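Local coordinates for protein KLLA0C04147p (PDB 5H2A) that is the OSBP-related protein Osh1, represented here by its ankyrin-repeat domain, and probably binds sterols and transfers them between membranes, at residues V50-L55 / V88-Q93; T97-A102 / V113-P118; L209-I214 / L252-M257. One frame throughout, in Å; residues are numbered along the deposited sequence.

Contact 1: residues V50-L55 / V88-Q93; sequences VFELIL and VNKQDQ
E52 and L53, with L55 just beyond them, meet K90, D92 and V88 in the ankyrin domain, where a turn between two helices meets a loop. The first segment contains a type I beta turn, F51 to I54, between helix 45-51 and helix 54-61. The second segment is part of the loop that runs toward helix 98-104.

E52 comes first. Its CG sits between the backbone N and the carbonyl carbon (chi1 63°), and beyond CG the chain runs extended to K90. The carboxylate and the ammonium form a salt bridge, with K90 NZ 2.9 Å from E52 OE1. K90 comes from above the carboxylate plane, 72° out of it. The lysine chain bends at chi2 (66°), and its first methylenes lie by the backbone of the turn, with K90 CG 3.6 Å from E52 O. The two chains also touch through their methylenes, with E52 CG 3.7 Å from K90 CE.

L53 is next, at the N-cap position of helix 54-61. Its CD2 branch does the touching. L53 CD2 reaches D92 CB at 3.9 Å, and the two side chains cross at about a right angle. L53 CD2 also lies 4.2 Å from K90 CG, so one branch meets both residues. The carboxylate of D92 is used within its own loop, where OD1 is hydrogen-bonded to the backbone N of D94 and of N96.

L55 is buried. It also touches I67 and V71 of helix 64-74. It lies side by side with V88, both side chains pointing the same way. The V88 methyl that meets it is the one anti to the backbone N. The meeting atoms are L55 CD2 and V88 CG2, 4.1 Å apart.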
# COMPACT_ATOMS: atom_id res chain seq x y z
N VAL A 50 3.43 22.58 3.96
CA VAL A 50 3.69 22.45 5.39
C VAL A 50 2.61 21.60 6.05
O VAL A 50 2.91 20.72 6.87
CB VAL A 50 3.78 23.84 6.05
CG1 VAL A 50 4.02 23.71 7.56
CG2 VAL A 50 4.88 24.68 5.37
N PHE A 51 1.34 21.86 5.73
CA PHE A 51 0.26 21.10 6.36
C PHE A 51 0.44 19.60 6.17
O PHE A 51 0.24 18.81 7.11
CB PHE A 51 -1.11 21.52 5.81
CG PHE A 51 -2.24 20.72 6.41
CD1 PHE A 51 -2.78 21.09 7.63
CD2 PHE A 51 -2.72 19.58 5.78
CE1 PHE A 51 -3.79 20.34 8.23
CE2 PHE A 51 -3.75 18.82 6.36
CZ PHE A 51 -4.28 19.20 7.58
N GLU A 52 0.82 19.17 4.96
CA GLU A 52 0.83 17.73 4.75
C GLU A 52 2.00 17.03 5.46
O GLU A 52 2.03 15.80 5.47
CB GLU A 52 0.82 17.42 3.25
CG GLU A 52 2.02 17.90 2.47
CD GLU A 52 1.80 17.83 0.95
OE1 GLU A 52 2.81 17.96 0.22
OE2 GLU A 52 0.63 17.65 0.51
N LEU A 53 2.92 17.76 6.08
CA LEU A 53 3.99 17.17 6.87
C LEU A 53 3.72 17.20 8.37
O LEU A 53 4.62 16.86 9.14
CB LEU A 53 5.31 17.91 6.59
CG LEU A 53 5.85 17.84 5.15
CD1 LEU A 53 7.13 18.65 4.98
CD2 LEU A 53 6.08 16.39 4.74
N ILE A 54 2.53 17.62 8.80
CA ILE A 54 2.29 17.82 10.23
C ILE A 54 2.54 16.54 11.01
O ILE A 54 3.07 16.58 12.13
CB ILE A 54 0.86 18.34 10.46
CG1 ILE A 54 0.78 19.84 10.17
CG2 ILE A 54 0.42 18.10 11.92
CD1 ILE A 54 -0.66 20.35 10.25
N LEU A 55 2.16 15.39 10.44
CA LEU A 55 2.44 14.15 11.18
C LEU A 55 3.93 13.87 11.26
O LEU A 55 4.41 13.34 12.27
CB LEU A 55 1.69 12.97 10.55
CG LEU A 55 1.65 11.66 11.33
CD1 LEU A 55 1.20 11.87 12.78
CD2 LEU A 55 0.71 10.66 10.62
N VAL A 88 -1.18 9.24 5.88
CA VAL A 88 -0.28 8.63 6.86
C VAL A 88 0.97 8.06 6.19
O VAL A 88 1.98 7.81 6.87
CB VAL A 88 -1.07 7.56 7.65
CG1 VAL A 88 -1.43 6.35 6.77
CG2 VAL A 88 -0.30 7.12 8.89
N ASN A 89 0.96 7.89 4.87
CA ASN A 89 2.12 7.43 4.13
C ASN A 89 2.81 8.53 3.32
O ASN A 89 3.60 8.22 2.43
CB ASN A 89 1.71 6.29 3.18
CG ASN A 89 1.06 5.16 3.90
OD1 ASN A 89 1.61 4.65 4.88
ND2 ASN A 89 -0.14 4.76 3.44
N LYS A 90 2.49 9.80 3.59
CA LYS A 90 3.18 10.92 2.95
C LYS A 90 4.69 10.83 3.09
O LYS A 90 5.23 10.64 4.18
CB LYS A 90 2.67 12.24 3.56
CG LYS A 90 3.43 13.50 3.11
CD LYS A 90 3.23 13.79 1.62
CE LYS A 90 4.02 15.06 1.22
NZ LYS A 90 3.91 15.34 -0.24
N GLN A 91 5.41 11.02 1.98
CA GLN A 91 6.86 11.06 2.01
C GLN A 91 7.35 12.50 1.99
O GLN A 91 6.87 13.32 1.20
CB GLN A 91 7.44 10.29 0.82
CG GLN A 91 7.22 8.79 0.88
CD GLN A 91 7.76 8.12 -0.36
OE1 GLN A 91 7.07 8.06 -1.38
NE2 GLN A 91 9.01 7.67 -0.31
N ASP A 92 8.32 12.80 2.86
CA ASP A 92 8.90 14.14 2.97
C ASP A 92 10.02 14.29 1.94
O ASP A 92 10.14 13.49 1.01
CB ASP A 92 9.36 14.40 4.41
CG ASP A 92 10.57 13.53 4.83
OD1 ASP A 92 11.24 12.90 3.98
OD2 ASP A 92 10.86 13.50 6.05
N GLN A 93 10.87 15.31 2.09
CA GLN A 93 11.88 15.58 1.06
C GLN A 93 13.00 14.56 1.03
O GLN A 93 13.75 14.53 0.05
CB GLN A 93 12.47 16.98 1.25
CG GLN A 93 13.11 17.22 2.61
CD GLN A 93 13.79 18.58 2.70
OE1 GLN A 93 13.75 19.37 1.75
NE2 GLN A 93 14.43 18.86 3.84

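Contact 2: residues T97-A102 / V113-P118; sequences TPLHLA and VLMNHP
L99 and L114 pack between the two helices of an ankyrin repeat, a helix-turn-helix unit. The first segment carries the TPLH sequence that opens the first helix of such repeats. The second is the end of the partner helix, 108-115, and the residues that follow it. Contact between the two is wholly apolar, and most of the touching residues are buried.

L114 is the central side chain. Its CD1 methyl sits over the first turn of helix 98-104 and touches backbone as well as side chains. L114 CD1 is 3.7 Å from L99 N. P98 CB is 4.1 Å from L114 CD1, and A102 CB touches the same methyl one turn further on. With CG anti to the backbone N (chi1 -177°), the L99 side chain points at helix 108-115. The two leucines slide past each other in opposite directions, so L99 CD1 comes 4.0 Å from L114 CB. The other L99 branch goes to M115. The M115 chain bends at chi2 and chi3, and the two side chains cross at about a right angle. L99 CD2 is 3.8 Å from M115 SD. Beyond this pair lies helix 139-165, where M145 touches L99 and A148 touches M115.

The start of the first helix is fixed by a capping box between T97 and H100. T97 OG1 accepts from H100 N at 3.2 Å, in a nearly straight bond (166°). The imidazole turns its edge to the same threonine, with T97 CB in the ring plane, and its far nitrogen, NE2, is hydrogen-bonded to L130 O. The near nitrogen, H100 ND1, lies 2.8 Å from T97 OG1 and 3.0 Å from T97 N, which is tilted 33° from the ring plane.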
# COMPACT_ATOMS: atom_id res chain seq x y z
N THR A 97 8.50 8.52 5.48
CA THR A 97 7.15 8.56 6.02
C THR A 97 7.22 8.83 7.52
O THR A 97 8.30 8.73 8.14
CB THR A 97 6.45 7.22 5.78
OG1 THR A 97 7.15 6.20 6.50
CG2 THR A 97 6.41 6.88 4.29
N PRO A 98 6.08 9.13 8.16
CA PRO A 98 6.12 9.26 9.63
C PRO A 98 6.63 8.00 10.30
O PRO A 98 7.31 8.09 11.33
CB PRO A 98 4.66 9.54 9.99
CG PRO A 98 4.10 10.26 8.75
CD PRO A 98 4.77 9.51 7.60
N LEU A 99 6.35 6.84 9.71
CA LEU A 99 6.81 5.58 10.30
C LEU A 99 8.33 5.44 10.23
O LEU A 99 8.95 4.95 11.18
CB LEU A 99 6.11 4.40 9.60
CG LEU A 99 6.44 3.02 10.18
CD1 LEU A 99 6.05 2.97 11.65
CD2 LEU A 99 5.70 1.94 9.38
N HIS A 100 8.94 5.86 9.11
CA HIS A 100 10.40 5.93 9.03
C HIS A 100 10.97 6.72 10.21
O HIS A 100 11.96 6.31 10.84
CB HIS A 100 10.87 6.61 7.74
CG HIS A 100 10.82 5.76 6.52
ND1 HIS A 100 9.77 5.76 5.65
CD2 HIS A 100 11.75 4.91 6.00
CE1 HIS A 100 10.01 4.92 4.65
NE2 HIS A 100 11.22 4.41 4.83
N LEU A 101 10.40 7.91 10.47
CA LEU A 101 10.94 8.79 11.50
C LEU A 101 10.69 8.22 12.89
O LEU A 101 11.53 8.35 13.78
CB LEU A 101 10.31 10.19 11.39
CG LEU A 101 10.50 10.92 10.05
CD1 LEU A 101 9.95 12.37 10.11
CD2 LEU A 101 11.98 10.91 9.68
N ALA A 102 9.52 7.61 13.10
CA ALA A 102 9.21 7.04 14.42
C ALA A 102 10.15 5.89 14.74
O ALA A 102 10.64 5.77 15.87
CB ALA A 102 7.74 6.58 14.46
N VAL A 113 1.12 2.71 17.10
CA VAL A 113 -0.06 3.41 16.57
C VAL A 113 -0.07 3.39 15.05
O VAL A 113 -1.10 3.14 14.41
CB VAL A 113 -0.09 4.86 17.11
CG1 VAL A 113 -1.16 5.69 16.38
CG2 VAL A 113 -0.35 4.86 18.62
N LEU A 114 1.07 3.69 14.44
CA LEU A 114 1.12 3.75 12.98
C LEU A 114 0.99 2.36 12.34
O LEU A 114 0.27 2.20 11.35
CB LEU A 114 2.43 4.43 12.56
CG LEU A 114 2.54 5.93 12.89
CD1 LEU A 114 3.95 6.43 12.53
CD2 LEU A 114 1.52 6.71 12.10
N MET A 115 1.68 1.35 12.89
CA MET A 115 1.55 -0.01 12.34
C MET A 115 0.12 -0.53 12.45
O MET A 115 -0.29 -1.38 11.65
CB MET A 115 2.47 -1.01 13.06
CG MET A 115 4.00 -0.81 12.87
SD MET A 115 4.53 -1.14 11.18
CE MET A 115 4.42 -2.94 11.05
N ASN A 116 -0.63 -0.06 13.44
CA ASN A 116 -2.04 -0.44 13.59
C ASN A 116 -2.98 0.33 12.68
O ASN A 116 -4.17 -0.01 12.62
CB ASN A 116 -2.48 -0.28 15.04
CG ASN A 116 -1.97 -1.42 15.91
OD1 ASN A 116 -1.63 -2.49 15.41
ND2 ASN A 116 -1.91 -1.19 17.22
N HIS A 117 -2.50 1.34 11.97
CA HIS A 117 -3.36 2.08 11.05
C HIS A 117 -3.73 1.19 9.86
O HIS A 117 -2.83 0.68 9.18
CB HIS A 117 -2.65 3.34 10.55
CG HIS A 117 -3.57 4.33 9.89
ND1 HIS A 117 -4.19 4.08 8.69
CD2 HIS A 117 -3.94 5.58 10.26
CE1 HIS A 117 -4.92 5.13 8.34
NE2 HIS A 117 -4.78 6.05 9.28
N PRO A 118 -5.03 1.00 9.57
CA PRO A 118 -5.42 0.09 8.48
C PRO A 118 -4.82 0.42 7.13
O PRO A 118 -4.70 -0.49 6.29
CB PRO A 118 -6.95 0.21 8.44
CG PRO A 118 -7.35 0.98 9.66
CD PRO A 118 -6.17 1.74 10.15

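Contact 3: residues L209-I214 / L252-M257; sequences LLCRWI and LELKKM
C211 and R212 face L254, M257 and E253 across two parallel helices of the ankyrin-domain construct. The axes of the two short segments run 3° apart and come within 10.8 Å.

The charged pair lies toward the outside. R212 is bent at chi3, which brings its guanidinium across to E253 in a salt bridge. R212 NH2 gives E253 OE2 a straight bond of 2.6 Å. The oxygen sits at the guanidinium edge, but the bond comes to it from 43° out of the carboxylate plane. R212 NH1 adds a weak, bent bond of 3.4 Å to the same E253 OE2. A glutamine in place of E253 would probably leave the R212 guanidinium without this counter-charge.

The apolar part is deeper. The terminal methyl M257 CE reaches C211 CB at 3.7 Å. L254 CD2 packs on C211 SG at 3.9 Å. M257 also touches the arginine, with M257 SD 3.7 Å from R212 NH1.

The long helix 249-268, near the C-terminus, thus packs along helix 208-215, where E253 and L254 also touch I208, and M257 touches L215. C211 is shared with F202 and V203 of helix 198-204, while W213 packs on helix 169-176.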
# COMPACT_ATOMS: atom_id res chain seq x y z
N LEU A 209 -13.03 -16.47 -15.64
CA LEU A 209 -13.10 -15.21 -14.90
C LEU A 209 -11.91 -15.04 -13.96
O LEU A 209 -11.28 -13.96 -13.91
CB LEU A 209 -14.41 -15.17 -14.09
CG LEU A 209 -14.63 -13.92 -13.23
CD1 LEU A 209 -14.92 -12.72 -14.11
CD2 LEU A 209 -15.74 -14.14 -12.22
N LEU A 210 -11.61 -16.07 -13.18
CA LEU A 210 -10.55 -15.96 -12.19
C LEU A 210 -9.17 -16.05 -12.83
O LEU A 210 -8.25 -15.36 -12.40
CB LEU A 210 -10.70 -17.03 -11.10
CG LEU A 210 -11.55 -16.60 -9.90
CD1 LEU A 210 -10.90 -15.45 -9.14
CD2 LEU A 210 -12.97 -16.20 -10.35
N CYS A 211 -9.01 -16.88 -13.87
CA CYS A 211 -7.73 -16.89 -14.57
C CYS A 211 -7.40 -15.53 -15.17
O CYS A 211 -6.26 -15.08 -15.10
CB CYS A 211 -7.72 -17.95 -15.67
SG CYS A 211 -7.64 -19.61 -14.99
N ARG A 212 -8.39 -14.87 -15.77
CA ARG A 212 -8.15 -13.53 -16.32
C ARG A 212 -7.70 -12.56 -15.23
O ARG A 212 -6.76 -11.78 -15.43
CB ARG A 212 -9.40 -13.01 -17.02
CG ARG A 212 -9.10 -12.22 -18.29
CD ARG A 212 -10.33 -11.48 -18.82
NE ARG A 212 -11.43 -12.36 -19.20
CZ ARG A 212 -11.42 -13.14 -20.28
NH1 ARG A 212 -10.36 -13.18 -21.07
NH2 ARG A 212 -12.47 -13.89 -20.55
N TRP A 213 -8.38 -12.59 -14.09
CA TRP A 213 -8.02 -11.72 -12.98
C TRP A 213 -6.61 -12.00 -12.49
O TRP A 213 -5.81 -11.07 -12.28
CB TRP A 213 -9.03 -11.87 -11.83
CG TRP A 213 -8.81 -10.80 -10.80
CD1 TRP A 213 -9.41 -9.57 -10.78
CD2 TRP A 213 -7.87 -10.81 -9.72
NE1 TRP A 213 -8.92 -8.83 -9.72
CE2 TRP A 213 -7.97 -9.57 -9.06
CE3 TRP A 213 -6.96 -11.76 -9.24
CZ2 TRP A 213 -7.20 -9.25 -7.94
CZ3 TRP A 213 -6.20 -11.45 -8.13
CH2 TRP A 213 -6.32 -10.20 -7.50
N ILE A 214 -6.28 -13.29 -12.31
CA ILE A 214 -4.93 -13.65 -11.87
C ILE A 214 -3.90 -13.14 -12.87
O ILE A 214 -2.89 -12.52 -12.50
CB ILE A 214 -4.82 -15.17 -11.67
CG1 ILE A 214 -5.68 -15.61 -10.49
CG2 ILE A 214 -3.37 -15.58 -11.46
CD1 ILE A 214 -5.92 -17.13 -10.46
N LEU A 252 -9.78 -23.28 -25.30
CA LEU A 252 -9.16 -22.39 -26.29
C LEU A 252 -8.97 -21.00 -25.71
O LEU A 252 -7.91 -20.38 -25.89
CB LEU A 252 -10.00 -22.34 -27.56
CG LEU A 252 -9.40 -21.40 -28.61
CD1 LEU A 252 -8.01 -21.88 -28.98
CD2 LEU A 252 -10.30 -21.31 -29.85
N GLU A 253 -9.97 -20.49 -25.00
CA GLU A 253 -9.83 -19.15 -24.43
C GLU A 253 -8.71 -19.12 -23.39
O GLU A 253 -7.91 -18.17 -23.37
CB GLU A 253 -11.15 -18.67 -23.83
CG GLU A 253 -11.01 -17.29 -23.19
CD GLU A 253 -12.34 -16.59 -22.99
OE1 GLU A 253 -13.40 -17.24 -23.12
OE2 GLU A 253 -12.31 -15.36 -22.71
N LEU A 254 -8.64 -20.14 -22.54
CA LEU A 254 -7.56 -20.22 -21.55
C LEU A 254 -6.21 -20.30 -22.24
O LEU A 254 -5.25 -19.66 -21.80
CB LEU A 254 -7.76 -21.44 -20.65
CG LEU A 254 -9.01 -21.36 -19.76
CD1 LEU A 254 -9.37 -22.74 -19.15
CD2 LEU A 254 -8.76 -20.33 -18.66
N LYS A 255 -6.10 -21.10 -23.30
CA LYS A 255 -4.84 -21.20 -24.03
C LYS A 255 -4.41 -19.84 -24.57
O LYS A 255 -3.24 -19.44 -24.42
CB LYS A 255 -5.00 -22.22 -25.16
CG LYS A 255 -3.91 -22.22 -26.22
CD LYS A 255 -4.00 -23.50 -27.07
CE LYS A 255 -3.21 -23.40 -28.38
NZ LYS A 255 -4.04 -22.86 -29.51
N LYS A 256 -5.33 -19.11 -25.20
CA LYS A 256 -5.00 -17.80 -25.76
C LYS A 256 -4.57 -16.83 -24.66
O LYS A 256 -3.62 -16.05 -24.84
CB LYS A 256 -6.20 -17.23 -26.52
CG LYS A 256 -6.47 -17.93 -27.86
CD LYS A 256 -7.46 -17.13 -28.70
CE LYS A 256 -8.10 -17.98 -29.78
NZ LYS A 256 -7.09 -18.50 -30.75
N MET A 257 -5.27 -16.84 -23.53
CA MET A 257 -4.90 -15.98 -22.41
C MET A 257 -3.51 -16.31 -21.88
O MET A 257 -2.73 -15.41 -21.53
CB MET A 257 -5.92 -16.12 -21.28
CG MET A 257 -7.31 -15.62 -21.59
SD MET A 257 -8.45 -16.31 -20.37
CE MET A 257 -7.29 -16.48 -19.01

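How the contacts relate
Contacts 1 and 2 are neighbours, with centres 12 Å apart, and they touch directly. V88 CG2 packs 3.7 Å from L114 CD2, so the loop of contact 1 rests on the helix pair of contact 2. P98 joins in: P98 CD lies 3.4 Å from V88 O. Contact 3 is separate, on the opposite side of the chain's centre. Its centre is 42 Å from that of contact 1 and 39 Å from that of contact 2. The nearest atoms of contact 3 are about 19 Å from contact 1 and about 17 Å from contact 2. Helix 139-165 lies between contacts 2 and 3 in sequence. All three join pieces of the ankyrin domain; the probable sterol transfer is a function of the whole protein.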